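Lipopolysaccharide heptosyltransferase 2 (PDB 1PSW) catalyses transfer of the second heptose from ADP-L-glycero-beta-D-manno-heptose to the heptosyl-Kdo2-lipid A acceptor during assembly of the lipopolysaccharide inner core. Local coordinates at residues A[338-341]-A[342-345]; A[202-205]-A[206-209]. All blocks are in the same frame, centred on the assembly; numbering follows the deposited sequence.

Contact 1: A[338-341]-A[342-345]; sequences ELNA and LLLQ
L339 and L343 make an i to i+4 contact along one face of helix 332-347, the last helix of the chain, where it lies against the second of the two parallel sheets. The two leucines cross at a slant, CG of L339 lying 4.1 Å from CD1 of L343. Their first torsions differ: L339 has CG anti to the backbone N (chi1 -164°), whereas L343 has CG anti to its carbonyl carbon (chi1 -76°), which leaves CG of L343 3.4 Å from O of L339. The same carbonyl oxygen takes the backbone N-H of L343, N to O 2.9 Å, so a polar and an apolar tie join one pair of residues. This sheet belongs to a Rossmann-like domain of the GT-B fold, and the leucine face turns to its strands and the loops beside them: L339 meets A264, V266 and V284, while L343 reaches A264 of strand 264-268 and the loop residues Y214 and K263. L342 continues the apolar surface onto P282 and V284; N of L342 makes a weak hydrogen bond to O of E338, 3.3 Å away. At the border of this face, OD1 of N340 comes within 4.1 Å of CD1 of L343, while ND2 of N340 is hydrogen-bonded to E212. Further along, the backbone N of L344 bonds to O of N340 at 3.0 Å, and N of Q345 to O of A341 at 3.1 Å.

Contact 2: A[202-205]-A[206-209]; sequences YAEL and AKQL
Across one turn of helix 199-211, the carboxylate of E204 lies near the side chains of K207 and Q208, and the regular i to i+4 backbone bonds satisfy four carbonyls in succession. A206 N binds O of Y202 at 2.9 Å, K207 N binds O of A203, Q208 N binds O of E204, and L209 N binds O of L205. The two oxygens of the E204 carboxylate have different surroundings. OE1 accepts a hydrogen bond from a water at 2.6 Å, and that water in turn accepts one from NZ of K207 at 2.7 Å; the charged atoms OE1 and NZ themselves stay 4.7 Å apart, so the water mediates between them. OE2 instead comes up against the Q208 side chain, 3.5 Å from CG of Q208, with carboxylate and amide planes turned 64° apart. Q208 reaches this position by bending at chi2 (-76°), which folds its amide back beside E204. Replacing Q208 by an alanine takes away CG and the amide, and would probably open a gap beside OE2 and leave the E204 carboxylate freer to turn. On the buried face of this beta-alpha-beta crossover helix, L205 CG meets L209 CD1 at 4.0 Å, and both leucines pack on F185. OH of Y202 makes a weak hydrogen bond to OD1 of N268. With no direct salt bridge, E204 and K207 are probably coupled by attraction and by the shared water, which satisfies one acid oxygen and one lysine proton.

Overall arrangement
Contact 2 lies far ahead of contact 1 in the chain, yet the two are neighbours in space, their centres 15 Å apart, on helices that pack against each other beside the second parallel sheet. They meet directly where CD2 of L339 touches CD1 of L209 at 3.8 Å. Each illustrates an amphipathic helix, with leucines spaced four residues apart facing inward. Contact 2, in the crossover between strands 182-186 and 215-218, is the more buried, and its polar side holds a water-linked acid and lysine. Contact 1, near the C-terminus, has three exposed residues, and the polar bond of its asparagine leads away to E212. Both leucine faces also reach strand 264-268.

Contact 1: A[338-341]-A[342-345]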
loop_
_atom_site.group_PDB
_atom_site.type_symbol
_atom_site.label_atom_id
_atom_site.label_comp_id
_atom_site.label_asym_id
_atom_site.label_seq_id
_atom_site.Cartn_x
_atom_site.Cartn_y
_atom_site.Cartn_z
ATOM N N GLU A 338 -4.389 -21.781 -7.140
ATOM C CA GLU A 338 -4.845 -20.462 -7.565
ATOM C C GLU A 338 -3.683 -19.707 -8.215
ATOM O O GLU A 338 -3.860 -18.990 -9.203
ATOM C CB GLU A 338 -5.353 -19.665 -6.363
ATOM C CG GLU A 338 -5.873 -18.287 -6.719
ATOM C CD GLU A 338 -7.231 -18.333 -7.389
ATOM O OE1 GLU A 338 -8.191 -18.800 -6.737
ATOM O OE2 GLU A 338 -7.336 -17.914 -8.563
ATOM N N LEU A 339 -2.494 -19.879 -7.645
ATOM C CA LEU A 339 -1.298 -19.217 -8.141
ATOM C C LEU A 339 -0.898 -19.728 -9.529
ATOM O O LEU A 339 -0.688 -18.932 -10.441
ATOM C CB LEU A 339 -0.151 -19.407 -7.143
ATOM C CG LEU A 339 1.069 -18.492 -7.265
ATOM C CD1 LEU A 339 0.651 -17.039 -7.063
ATOM C CD2 LEU A 339 2.110 -18.885 -6.217
ATOM N N ASN A 340 -0.802 -21.042 -9.705
ATOM C CA ASN A 340 -0.421 -21.576 -11.011
ATOM C C ASN A 340 -1.376 -21.125 -12.118
ATOM O O ASN A 340 -0.970 -20.951 -13.268
ATOM C CB ASN A 340 -0.354 -23.108 -10.987
ATOM C CG ASN A 340 0.830 -23.626 -10.199
ATOM O OD1 ASN A 340 1.922 -23.067 -10.260
ATOM N ND2 ASN A 340 0.622 -24.707 -9.459
ATOM N N ALA A 341 -2.644 -20.925 -11.770
ATOM C CA ALA A 341 -3.639 -20.497 -12.755
ATOM C C ALA A 341 -3.337 -19.091 -13.259
ATOM O O ALA A 341 -3.354 -18.833 -14.464
ATOM C CB ALA A 341 -5.035 -20.542 -12.147
ATOM N N LEU A 342 -3.064 -18.180 -12.330
ATOM C CA LEU A 342 -2.751 -16.800 -12.684
ATOM C C LEU A 342 -1.405 -16.725 -13.398
ATOM O O LEU A 342 -1.202 -15.875 -14.263
ATOM C CB LEU A 342 -2.713 -15.922 -11.427
ATOM C CG LEU A 342 -4.028 -15.687 -10.665
ATOM C CD1 LEU A 342 -3.731 -14.937 -9.367
ATOM C CD2 LEU A 342 -5.002 -14.888 -11.530
ATOM N N LEU A 343 -0.482 -17.608 -13.027
ATOM C CA LEU A 343 0.826 -17.620 -13.666
ATOM C C LEU A 343 0.673 -18.058 -15.117
ATOM O O LEU A 343 1.365 -17.549 -15.998
ATOM C CB LEU A 343 1.780 -18.556 -12.918
ATOM C CG LEU A 343 2.340 -17.998 -11.600
ATOM C CD1 LEU A 343 2.980 -19.111 -10.789
ATOM C CD2 LEU A 343 3.353 -16.907 -11.896
ATOM N N LEU A 344 -0.249 -18.985 -15.367
ATOM C CA LEU A 344 -0.493 -19.474 -16.725
ATOM C C LEU A 344 -1.064 -18.354 -17.595
ATOM O O LEU A 344 -0.609 -18.137 -18.718
ATOM C CB LEU A 344 -1.472 -20.650 -16.702
ATOM C CG LEU A 344 -1.872 -21.176 -18.086
ATOM C CD1 LEU A 344 -0.704 -21.945 -18.700
ATOM C CD2 LEU A 344 -3.095 -22.074 -17.965
ATOM N N GLN A 345 -2.064 -17.654 -17.063
ATOM C CA GLN A 345 -2.715 -16.544 -17.761
ATOM C C GLN A 345 -1.679 -15.526 -18.223
ATOM O O GLN A 345 -1.724 -15.034 -19.349
ATOM C CB GLN A 345 -3.707 -15.845 -16.828
ATOM C CG GLN A 345 -4.463 -14.677 -17.462
ATOM C CD GLN A 345 -4.982 -13.673 -16.430
ATOM O OE1 GLN A 345 -5.385 -14.047 -15.325
ATOM N NE2 GLN A 345 -4.991 -12.393 -16.799
#

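Contact 2: A[202-205]-A[206-209]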
loop_
_atom_site.group_PDB
_atom_site.type_symbol
_atom_site.label_atom_id
_atom_site.label_comp_id
_atom_site.label_asym_id
_atom_site.label_seq_id
_atom_site.Cartn_x
_atom_site.Cartn_y
_atom_site.Cartn_z
ATOM N N TYR A 202 3.624 -20.795 4.422
ATOM C CA TYR A 202 4.434 -20.103 3.420
ATOM C C TYR A 202 5.641 -20.971 3.056
ATOM O O TYR A 202 6.050 -21.012 1.896
ATOM C CB TYR A 202 4.917 -18.730 3.932
ATOM C CG TYR A 202 3.945 -17.585 3.676
ATOM C CD1 TYR A 202 3.683 -17.141 2.369
ATOM C CD2 TYR A 202 3.275 -16.957 4.731
ATOM C CE1 TYR A 202 2.776 -16.096 2.120
ATOM C CE2 TYR A 202 2.366 -15.915 4.493
ATOM C CZ TYR A 202 2.122 -15.493 3.195
ATOM O OH TYR A 202 1.218 -14.476 2.956
ATOM N N ALA A 203 6.202 -21.675 4.039
ATOM C CA ALA A 203 7.359 -22.531 3.784
ATOM C C ALA A 203 7.001 -23.685 2.852
ATOM O O ALA A 203 7.733 -23.981 1.910
ATOM C CB ALA A 203 7.916 -23.067 5.099
ATOM N N GLU A 204 5.876 -24.338 3.128
ATOM C CA GLU A 204 5.412 -25.450 2.308
ATOM C C GLU A 204 5.159 -24.962 0.879
ATOM O O GLU A 204 5.509 -25.635 -0.094
ATOM C CB GLU A 204 4.127 -26.035 2.906
ATOM C CG GLU A 204 3.458 -27.132 2.084
ATOM C CD GLU A 204 4.397 -28.277 1.751
ATOM O OE1 GLU A 204 5.066 -28.792 2.673
ATOM O OE2 GLU A 204 4.458 -28.670 0.565
ATOM N N LEU A 205 4.554 -23.785 0.750
ATOM C CA LEU A 205 4.279 -23.224 -0.572
ATOM C C LEU A 205 5.581 -22.938 -1.313
ATOM O O LEU A 205 5.671 -23.122 -2.527
ATOM C CB LEU A 205 3.457 -21.929 -0.460
ATOM C CG LEU A 205 3.092 -21.263 -1.803
ATOM C CD1 LEU A 205 2.335 -22.250 -2.682
ATOM C CD2 LEU A 205 2.249 -20.020 -1.569
ATOM N N ALA A 206 6.589 -22.474 -0.582
ATOM C CA ALA A 206 7.877 -22.175 -1.199
ATOM C C ALA A 206 8.516 -23.462 -1.736
ATOM O O ALA A 206 9.076 -23.477 -2.837
ATOM C CB ALA A 206 8.805 -21.500 -0.186
ATOM N N LYS A 207 8.431 -24.543 -0.963
ATOM C CA LYS A 207 9.002 -25.819 -1.393
ATOM C C LYS A 207 8.354 -26.262 -2.695
ATOM O O LYS A 207 9.025 -26.735 -3.615
ATOM C CB LYS A 207 8.772 -26.906 -0.337
ATOM C CG LYS A 207 9.448 -26.638 0.979
ATOM C CD LYS A 207 9.150 -27.741 1.978
ATOM C CE LYS A 207 9.787 -27.425 3.313
ATOM N NZ LYS A 207 9.400 -28.383 4.380
ATOM N N GLN A 208 7.037 -26.116 -2.762
ATOM C CA GLN A 208 6.281 -26.501 -3.947
ATOM C C GLN A 208 6.661 -25.652 -5.162
ATOM O O GLN A 208 6.778 -26.168 -6.275
ATOM C CB GLN A 208 4.785 -26.343 -3.681
ATOM C CG GLN A 208 4.236 -27.200 -2.564
ATOM C CD GLN A 208 4.064 -28.646 -2.964
ATOM O OE1 GLN A 208 5.030 -29.411 -3.029
ATOM N NE2 GLN A 208 2.827 -29.027 -3.265
ATOM N N LEU A 209 6.828 -24.349 -4.944
ATOM C CA LEU A 209 7.178 -23.431 -6.028
ATOM C C LEU A 209 8.603 -23.644 -6.532
ATOM O O LEU A 209 8.860 -23.617 -7.736
ATOM C CB LEU A 209 6.987 -21.975 -5.577
ATOM C CG LEU A 209 5.531 -21.511 -5.446
ATOM C CD1 LEU A 209 5.455 -20.125 -4.802
ATOM C CD2 LEU A 209 4.892 -21.499 -6.822
HETATM O O HOH W 1 6.721 -28.165 4.544
#